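Local coordinates for protein glucose-6-phosphate isomerase (Thermus thermophilus, PDB 1ZZG) that probably catalyses the reversible isomerization of glucose 6-phosphate to fructose 6-phosphate, a shared step of glycolysis and gluconeogenesis, at residues A[255-266]-A[280-288]; A[44-53]-A[210-218]. One frame throughout, in Å; residues are numbered along the deposited sequence.

How the interactions relate
From the N terminus, interaction 2 comes first: residues 44-53, a loop running into helix 52-61, meet residues 210-218 of helix 206-221. The long excursion of 156 residues that it closes contains the whole five-stranded parallel sheet. Interaction 1 follows further along, where helix 257-269 lies against strand 278-287 and a short connection of 13 residues is closed within the part of the chain that builds the mixed sheet. The two loops lie in series and neither nest nor cross. The centres of interactions 1 and 2 are about 23 Å apart, and the two do not touch; helix 371-391 contacts residues of both.

Interaction 1. Residues A[255-266]-A[280-288]; sequences SHLPSWFVQLHD and GTTAVPALG
The imidazole of H265 meets T281 with its edge: OG1 of T281 lies near the ring plane and shares a hydrogen bond of 2.7 Å with NE2 of H265. D266 OD1 also lies in the plane at the ring edge, while the methyl of A283 approaches obliquely, 3.7 Å from H265 CD2. With CG anti to the backbone N (chi1 -177°), H265 reaches across to the strand, and its CB sits over one face of the F261 ring, offset toward the rim. F261 in turn stacks with F247, and H265 meets the ring of H245. A leucine in place of H265 would probably leave the buried T281 hydroxyl without its nitrogen partner and T281 freer to turn. D266 adds a second polar link, its OD1 accepting the backbone N-H of A283 at 3.2 Å through its syn lone pair, with an N-H...O angle of 160°.

Residues 257-266 of the helix run antiparallel to residues 282-287 of the strand, which pairs in parallel with strand 244-249; the helix is thus the crossover of a beta-alpha-beta unit in this SIS-type isomerase fold. D266 is followed directly by E267, the predicted proton donor.

Toward the start of the helix the contact turns apolar. V262 sends CG2 to P285 CD at 3.8 Å, and P258 CB abuts P285 CB at 3.6 Å. L287 crosses P258 at about a right angle and forks its methyls, CD2 resting 3.7 Å from P258 CG while CD1 touches S255 CB.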
loop_
_atom_site.group_PDB
_atom_site.type_symbol
_atom_site.label_atom_id
_atom_site.label_comp_id
_atom_site.label_asym_id
_atom_site.label_seq_id
_atom_site.Cartn_x
_atom_site.Cartn_y
_atom_site.Cartn_z
ATOM N N SER A 255 2.761 2.018 -8.654
ATOM C CA SER A 255 2.046 1.967 -7.377
ATOM C C SER A 255 2.678 1.053 -6.323
ATOM O O SER A 255 2.398 1.186 -5.135
ATOM C CB SER A 255 0.596 1.528 -7.607
ATOM O OG SER A 255 0.531 0.171 -7.994
ATOM N N HIS A 256 3.523 0.121 -6.748
ATOM C CA HIS A 256 4.144 -0.796 -5.797
ATOM C C HIS A 256 5.586 -0.433 -5.446
ATOM O O HIS A 256 6.221 -1.117 -4.637
ATOM C CB HIS A 256 4.064 -2.225 -6.337
ATOM C CG HIS A 256 2.665 -2.756 -6.400
ATOM N ND1 HIS A 256 2.046 -3.350 -5.322
ATOM C CD2 HIS A 256 1.735 -2.705 -7.384
ATOM C CE1 HIS A 256 0.796 -3.639 -5.636
ATOM N NE2 HIS A 256 0.581 -3.257 -6.882
ATOM N N LEU A 257 6.098 0.642 -6.043
ATOM C CA LEU A 257 7.462 1.067 -5.767
ATOM C C LEU A 257 7.617 1.582 -4.335
ATOM O O LEU A 257 8.600 1.262 -3.664
ATOM C CB LEU A 257 7.915 2.154 -6.754
ATOM C CG LEU A 257 9.396 2.549 -6.638
ATOM C CD1 LEU A 257 10.272 1.343 -6.938
ATOM C CD2 LEU A 257 9.725 3.665 -7.616
ATOM N N PRO A 258 6.653 2.387 -3.842
ATOM C CA PRO A 258 6.799 2.883 -2.467
ATOM C C PRO A 258 7.012 1.776 -1.433
ATOM O O PRO A 258 7.845 1.916 -0.539
ATOM C CB PRO A 258 5.503 3.661 -2.242
ATOM C CG PRO A 258 5.223 4.213 -3.617
ATOM C CD PRO A 258 5.470 2.988 -4.487
ATOM N N SER A 259 6.273 0.676 -1.557
ATOM C CA SER A 259 6.420 -0.431 -0.614
ATOM C C SER A 259 7.830 -0.997 -0.665
ATOM O O SER A 259 8.403 -1.355 0.366
ATOM C CB SER A 259 5.417 -1.543 -0.913
ATOM O OG SER A 259 4.107 -1.154 -0.560
ATOM N N TRP A 260 8.382 -1.087 -1.869
ATOM C CA TRP A 260 9.740 -1.596 -2.047
ATOM C C TRP A 260 10.730 -0.675 -1.330
ATOM O O TRP A 260 11.656 -1.143 -0.655
ATOM C CB TRP A 260 10.090 -1.660 -3.536
ATOM C CG TRP A 260 11.531 -1.975 -3.805
ATOM C CD1 TRP A 260 12.128 -3.207 -3.789
ATOM C CD2 TRP A 260 12.567 -1.029 -4.089
ATOM N NE1 TRP A 260 13.477 -3.085 -4.046
ATOM C CE2 TRP A 260 13.773 -1.759 -4.234
ATOM C CE3 TRP A 260 12.595 0.366 -4.238
ATOM C CZ2 TRP A 260 14.996 -1.138 -4.517
ATOM C CZ3 TRP A 260 13.816 0.987 -4.523
ATOM C CH2 TRP A 260 14.999 0.232 -4.659
ATOM N N PHE A 261 10.538 0.633 -1.474
ATOM C CA PHE A 261 11.436 1.589 -0.830
ATOM C C PHE A 261 11.326 1.540 0.687
ATOM O O PHE A 261 12.327 1.669 1.404
ATOM C CB PHE A 261 11.154 3.019 -1.293
ATOM C CG PHE A 261 11.989 4.044 -0.573
ATOM C CD1 PHE A 261 13.363 4.127 -0.804
ATOM C CD2 PHE A 261 11.424 4.861 0.400
ATOM C CE1 PHE A 261 14.162 5.005 -0.069
ATOM C CE2 PHE A 261 12.210 5.741 1.140
ATOM C CZ PHE A 261 13.584 5.812 0.906
ATOM N N VAL A 262 10.104 1.365 1.183
ATOM C CA VAL A 262 9.890 1.291 2.621
ATOM C C VAL A 262 10.712 0.150 3.237
ATOM O O VAL A 262 11.338 0.339 4.279
ATOM C CB VAL A 262 8.385 1.133 2.949
ATOM C CG1 VAL A 262 8.195 0.872 4.435
ATOM C CG2 VAL A 262 7.645 2.410 2.566
ATOM N N GLN A 263 10.721 -1.024 2.605
ATOM C CA GLN A 263 11.529 -2.119 3.138
ATOM C C GLN A 263 13.006 -1.766 3.018
ATOM O O GLN A 263 13.786 -1.989 3.943
ATOM C CB GLN A 263 11.308 -3.443 2.394
ATOM C CG GLN A 263 12.415 -4.447 2.737
ATOM C CD GLN A 263 12.237 -5.823 2.131
ATOM O OE1 GLN A 263 11.750 -5.964 1.016
ATOM N NE2 GLN A 263 12.664 -6.849 2.860
ATOM N N LEU A 264 13.395 -1.242 1.861
ATOM C CA LEU A 264 14.789 -0.874 1.642
ATOM C C LEU A 264 15.269 0.097 2.720
ATOM O O LEU A 264 16.305 -0.112 3.349
ATOM C CB LEU A 264 14.962 -0.216 0.273
ATOM C CG LEU A 264 16.374 0.334 0.020
ATOM C CD1 LEU A 264 17.368 -0.826 -0.047
ATOM C CD2 LEU A 264 16.408 1.145 -1.263
ATOM N N HIS A 265 14.502 1.162 2.925
ATOM C CA HIS A 265 14.859 2.186 3.902
ATOM C C HIS A 265 14.786 1.717 5.359
ATOM O O HIS A 265 15.776 1.786 6.095
ATOM C CB HIS A 265 13.956 3.407 3.715
ATOM C CG HIS A 265 14.286 4.544 4.629
ATOM N ND1 HIS A 265 15.328 5.413 4.390
ATOM C CD2 HIS A 265 13.724 4.939 5.797
ATOM C CE1 HIS A 265 15.394 6.297 5.372
ATOM N NE2 HIS A 265 14.431 6.031 6.239
ATOM N N ASP A 266 13.609 1.252 5.762
ATOM C CA ASP A 266 13.351 0.778 7.124
ATOM C C ASP A 266 14.264 -0.351 7.605
ATOM O O ASP A 266 14.909 -0.236 8.637
ATOM C CB ASP A 266 11.902 0.291 7.241
ATOM C CG ASP A 266 10.899 1.423 7.367
ATOM O OD1 ASP A 266 11.245 2.587 7.071
ATOM O OD2 ASP A 266 9.744 1.132 7.757
ATOM N N GLY A 280 17.287 5.650 12.796
ATOM C CA GLY A 280 16.425 5.339 11.665
ATOM C C GLY A 280 15.163 6.184 11.610
ATOM O O GLY A 280 14.595 6.540 12.647
ATOM N N THR A 281 14.728 6.519 10.400
ATOM C CA THR A 281 13.516 7.304 10.233
ATOM C C THR A 281 12.441 6.384 9.667
ATOM O O THR A 281 12.746 5.369 9.042
ATOM C CB THR A 281 13.729 8.505 9.286
ATOM O OG1 THR A 281 14.136 8.038 7.994
ATOM C CG2 THR A 281 14.801 9.445 9.851
ATOM N N THR A 282 11.185 6.741 9.900
ATOM C CA THR A 282 10.068 5.945 9.427
ATOM C C THR A 282 9.636 6.326 8.017
ATOM O O THR A 282 9.103 7.415 7.796
ATOM C CB THR A 282 8.869 6.090 10.379
ATOM O OG1 THR A 282 9.287 5.758 11.709
ATOM C CG2 THR A 282 7.731 5.150 9.955
ATOM N N ALA A 283 9.875 5.428 7.064
ATOM C CA ALA A 283 9.487 5.664 5.681
ATOM C C ALA A 283 7.978 5.450 5.560
ATOM O O ALA A 283 7.453 4.424 5.998
ATOM C CB ALA A 283 10.229 4.712 4.746
ATOM N N VAL A 284 7.297 6.425 4.965
ATOM C CA VAL A 284 5.849 6.377 4.780
ATOM C C VAL A 284 5.547 6.427 3.287
ATOM O O VAL A 284 5.898 7.391 2.608
ATOM C CB VAL A 284 5.163 7.575 5.484
ATOM C CG1 VAL A 284 3.659 7.520 5.271
ATOM C CG2 VAL A 284 5.482 7.556 6.966
ATOM N N PRO A 285 4.886 5.384 2.754
ATOM C CA PRO A 285 4.550 5.322 1.326
ATOM C C PRO A 285 3.364 6.211 0.941
ATOM O O PRO A 285 2.423 6.375 1.713
ATOM C CB PRO A 285 4.246 3.842 1.118
ATOM C CG PRO A 285 3.550 3.482 2.419
ATOM C CD PRO A 285 4.405 4.184 3.468
ATOM N N ALA A 286 3.423 6.782 -0.260
ATOM C CA ALA A 286 2.347 7.625 -0.764
ATOM C C ALA A 286 2.338 7.582 -2.280
ATOM O O ALA A 286 3.366 7.335 -2.916
ATOM C CB ALA A 286 2.522 9.057 -0.286
ATOM N N LEU A 287 1.164 7.811 -2.853
ATOM C CA LEU A 287 1.009 7.815 -4.297
ATOM C C LEU A 287 0.302 9.095 -4.711
ATOM O O LEU A 287 -0.588 9.569 -4.011
ATOM C CB LEU A 287 0.188 6.604 -4.758
ATOM C CG LEU A 287 0.821 5.218 -4.582
ATOM C CD1 LEU A 287 -0.160 4.143 -5.062
ATOM C CD2 LEU A 287 2.122 5.144 -5.371
ATOM N N GLY A 288 0.709 9.650 -5.844
ATOM C CA GLY A 288 0.086 10.865 -6.333
ATOM C C GLY A 288 -0.687 10.563 -7.598
ATOM O O GLY A 288 -0.237 9.757 -8.423
#

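Interaction 2. Residues A[44-53]-A[210-218]; sequences MDLPEDTETL and LMGARKANE
M44 meets N217 through its backbone: the carbonyl O accepts N217 ND2 at 3.0 Å, the donor lying in the carbonyl plane although the oxygen is 30° out of the amide plane. The N-H...O angle of 135° makes this a bent bond. The N217 amide is fixed from its other end as well, because OD1 accepts from W383 and Q379 of helix 371-391.

P47, in the 3-10 turn 46-48, is wedged against the helix. Its CG lies 3.6 Å from A213 CB and also touches ND2 of N217, whose side chain crosses that of the proline at about a right angle, while CB rests on the carbonyl O of L210. The P47 carbonyl O accepts from R214 NH2 at 3.3 Å, the oxygen near the guanidinium plane. R214 reaches it by extending from its backbone and then bending at chi3.

E48 sets OE1 over one face of that guanidinium, the carboxylate and guanidinium planes only 12° apart, while OE2 lies beside R214 CD. OE1 is 3.6 Å from R214 NE, a long, purely electrostatic salt bridge. A water links E48 OE2 to N217 ND2.

D49 contributes its carbonyl O, 4.0 Å from L210 CD1, and its OD1 accepts from E51 N and, at 2.7 Å, from T52 N. L53 then brings CD1 to 4.1 Å from L210 CD1, the two leucines lying antiparallel alongside one another. The whole is a loop and 3-10 turn packed on helix 206-221 and led into helix 52-61 by the Asx turn and Asx motif of D49.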
loop_
_atom_site.group_PDB
_atom_site.type_symbol
_atom_site.label_atom_id
_atom_site.label_comp_id
_atom_site.label_asym_id
_atom_site.label_seq_id
_atom_site.Cartn_x
_atom_site.Cartn_y
_atom_site.Cartn_z
ATOM N N MET A 44 25.760 -3.949 -6.315
ATOM C CA MET A 44 26.424 -2.954 -7.154
ATOM C C MET A 44 26.816 -3.591 -8.484
ATOM O O MET A 44 26.906 -2.913 -9.507
ATOM C CB MET A 44 27.698 -2.438 -6.479
ATOM C CG MET A 44 27.501 -1.793 -5.122
ATOM S SD MET A 44 29.103 -1.356 -4.390
ATOM C CE MET A 44 28.584 -0.570 -2.874
ATOM N N ASP A 45 27.031 -4.904 -8.462
ATOM C CA ASP A 45 27.471 -5.629 -9.650
ATOM C C ASP A 45 26.385 -6.241 -10.527
ATOM O O ASP A 45 26.642 -6.582 -11.681
ATOM C CB ASP A 45 28.459 -6.709 -9.221
ATOM C CG ASP A 45 29.533 -6.167 -8.288
ATOM O OD1 ASP A 45 30.281 -5.258 -8.709
ATOM O OD2 ASP A 45 29.617 -6.633 -7.131
ATOM N N LEU A 46 25.176 -6.381 -9.991
ATOM C CA LEU A 46 24.077 -6.955 -10.760
ATOM C C LEU A 46 23.855 -6.296 -12.125
ATOM O O LEU A 46 23.543 -6.979 -13.100
ATOM C CB LEU A 46 22.778 -6.908 -9.951
ATOM C CG LEU A 46 22.731 -7.798 -8.710
ATOM C CD1 LEU A 46 21.428 -7.544 -7.961
ATOM C CD2 LEU A 46 22.840 -9.267 -9.112
ATOM N N PRO A 47 24.013 -4.963 -12.217
ATOM C CA PRO A 47 23.805 -4.298 -13.512
ATOM C C PRO A 47 24.816 -4.719 -14.581
ATOM O O PRO A 47 24.566 -4.559 -15.777
ATOM C CB PRO A 47 23.928 -2.811 -13.168
ATOM C CG PRO A 47 23.551 -2.750 -11.701
ATOM C CD PRO A 47 24.246 -3.971 -11.152
ATOM N N GLU A 48 25.955 -5.255 -14.151
ATOM C CA GLU A 48 26.987 -5.670 -15.092
ATOM C C GLU A 48 26.964 -7.161 -15.425
ATOM O O GLU A 48 27.863 -7.668 -16.091
ATOM C CB GLU A 48 28.366 -5.262 -14.565
ATOM C CG GLU A 48 28.571 -3.751 -14.525
ATOM C CD GLU A 48 28.805 -3.134 -15.903
ATOM O OE1 GLU A 48 28.498 -3.780 -16.927
ATOM O OE2 GLU A 48 29.294 -1.986 -15.963
ATOM N N ASP A 49 25.935 -7.862 -14.970
ATOM C CA ASP A 49 25.824 -9.283 -15.270
ATOM C C ASP A 49 25.073 -9.414 -16.596
ATOM O O ASP A 49 23.847 -9.499 -16.615
ATOM C CB ASP A 49 25.057 -10.008 -14.160
ATOM C CG ASP A 49 25.003 -11.511 -14.376
ATOM O OD1 ASP A 49 25.065 -11.951 -15.548
ATOM O OD2 ASP A 49 24.883 -12.255 -13.381
ATOM N N THR A 50 25.804 -9.420 -17.705
ATOM C CA THR A 50 25.174 -9.529 -19.022
ATOM C C THR A 50 25.063 -10.965 -19.506
ATOM O O THR A 50 24.934 -11.220 -20.704
ATOM C CB THR A 50 25.940 -8.719 -20.088
ATOM O OG1 THR A 50 27.351 -8.872 -19.885
ATOM C CG2 THR A 50 25.564 -7.250 -20.015
ATOM N N GLU A 51 25.108 -11.899 -18.566
ATOM C CA GLU A 51 25.019 -13.317 -18.883
ATOM C C GLU A 51 23.719 -13.888 -18.316
ATOM O O GLU A 51 22.979 -14.592 -19.004
ATOM C CB GLU A 51 26.221 -14.038 -18.279
ATOM C CG GLU A 51 26.190 -15.549 -18.366
ATOM C CD GLU A 51 27.205 -16.190 -17.429
ATOM O OE1 GLU A 51 28.413 -15.891 -17.564
ATOM O OE2 GLU A 51 26.792 -16.989 -16.554
ATOM N N THR A 52 23.441 -13.557 -17.059
ATOM C CA THR A 52 22.241 -14.044 -16.393
ATOM C C THR A 52 20.934 -13.628 -17.070
ATOM O O THR A 52 20.027 -14.446 -17.205
ATOM C CB THR A 52 22.211 -13.599 -14.915
ATOM O OG1 THR A 52 23.372 -14.106 -14.251
ATOM C CG2 THR A 52 20.962 -14.142 -14.209
ATOM N N LEU A 53 20.824 -12.375 -17.506
ATOM C CA LEU A 53 19.576 -11.954 -18.140
ATOM C C LEU A 53 19.317 -12.714 -19.444
ATOM O O LEU A 53 18.165 -12.921 -19.823
ATOM C CB LEU A 53 19.558 -10.444 -18.407
ATOM C CG LEU A 53 20.192 -9.925 -19.694
ATOM C CD1 LEU A 53 19.823 -8.458 -19.877
ATOM C CD2 LEU A 53 21.702 -10.121 -19.640
ATOM N N LEU A 210 18.723 -2.941 -16.522
ATOM C CA LEU A 210 20.098 -3.001 -16.022
ATOM C C LEU A 210 20.950 -1.827 -16.515
ATOM O O LEU A 210 21.844 -1.359 -15.805
ATOM C CB LEU A 210 20.750 -4.344 -16.396
ATOM C CG LEU A 210 20.025 -5.607 -15.892
ATOM C CD1 LEU A 210 20.830 -6.845 -16.256
ATOM C CD2 LEU A 210 19.822 -5.539 -14.379
ATOM N N MET A 211 20.668 -1.349 -17.722
ATOM C CA MET A 211 21.396 -0.207 -18.273
ATOM C C MET A 211 21.137 1.015 -17.394
ATOM O O MET A 211 22.048 1.771 -17.078
ATOM C CB MET A 211 20.920 0.100 -19.687
ATOM C CG MET A 211 21.265 -0.956 -20.717
ATOM S SD MET A 211 20.510 -0.526 -22.296
ATOM C CE MET A 211 20.978 1.248 -22.397
ATOM N N GLY A 212 19.878 1.210 -17.013
ATOM C CA GLY A 212 19.535 2.336 -16.162
ATOM C C GLY A 212 20.220 2.219 -14.815
ATOM O O GLY A 212 20.685 3.217 -14.261
ATOM N N ALA A 213 20.290 1.001 -14.279
ATOM C CA ALA A 213 20.944 0.794 -12.989
ATOM C C ALA A 213 22.439 1.116 -13.127
ATOM O O ALA A 213 23.055 1.669 -12.209
ATOM C CB ALA A 213 20.744 -0.653 -12.510
ATOM N N ARG A 214 23.015 0.776 -14.276
ATOM C CA ARG A 214 24.429 1.058 -14.544
ATOM C C ARG A 214 24.648 2.576 -14.501
ATOM O O ARG A 214 25.661 3.051 -13.990
ATOM C CB ARG A 214 24.820 0.513 -15.921
ATOM C CG ARG A 214 26.320 0.474 -16.203
ATOM C CD ARG A 214 26.579 -0.248 -17.525
ATOM N NE ARG A 214 25.778 -1.466 -17.600
ATOM C CZ ARG A 214 25.307 -1.988 -18.728
ATOM N NH1 ARG A 214 25.563 -1.403 -19.889
ATOM N NH2 ARG A 214 24.553 -3.079 -18.690
ATOM N N LYS A 215 23.696 3.335 -15.041
ATOM C CA LYS A 215 23.810 4.790 -15.028
ATOM C C LYS A 215 23.879 5.276 -13.581
ATOM O O LYS A 215 24.668 6.159 -13.256
ATOM C CB LYS A 215 22.610 5.427 -15.732
ATOM C CG LYS A 215 22.467 5.025 -17.199
ATOM C CD LYS A 215 23.699 5.403 -18.016
ATOM C CE LYS A 215 23.891 6.912 -18.083
ATOM N NZ LYS A 215 25.085 7.298 -18.896
ATOM N N ALA A 216 23.043 4.698 -12.720
ATOM C CA ALA A 216 23.030 5.060 -11.307
ATOM C C ALA A 216 24.406 4.765 -10.705
ATOM O O ALA A 216 24.934 5.565 -9.926
ATOM C CB ALA A 216 21.951 4.272 -10.570
ATOM N N ASN A 217 24.989 3.621 -11.066
ATOM C CA ASN A 217 26.320 3.277 -10.558
ATOM C C ASN A 217 27.296 4.393 -10.932
ATOM O O ASN A 217 28.158 4.763 -10.148
ATOM C CB ASN A 217 26.822 1.959 -11.150
ATOM C CG ASN A 217 26.205 0.743 -10.486
ATOM O OD1 ASN A 217 25.513 0.851 -9.467
ATOM N ND2 ASN A 217 26.467 -0.430 -11.054
ATOM N N GLU A 218 27.154 4.919 -12.141
ATOM C CA GLU A 218 28.025 5.995 -12.597
ATOM C C GLU A 218 27.870 7.219 -11.705
ATOM O O GLU A 218 28.862 7.801 -11.258
ATOM C CB GLU A 218 27.698 6.365 -14.044
ATOM C CG GLU A 218 28.260 5.399 -15.066
ATOM C CD GLU A 218 27.733 5.666 -16.461
ATOM O OE1 GLU A 218 27.454 6.844 -16.782
ATOM O OE2 GLU A 218 27.606 4.699 -17.241
HETATM O O HOH W 1 28.150 -0.586 -13.411
#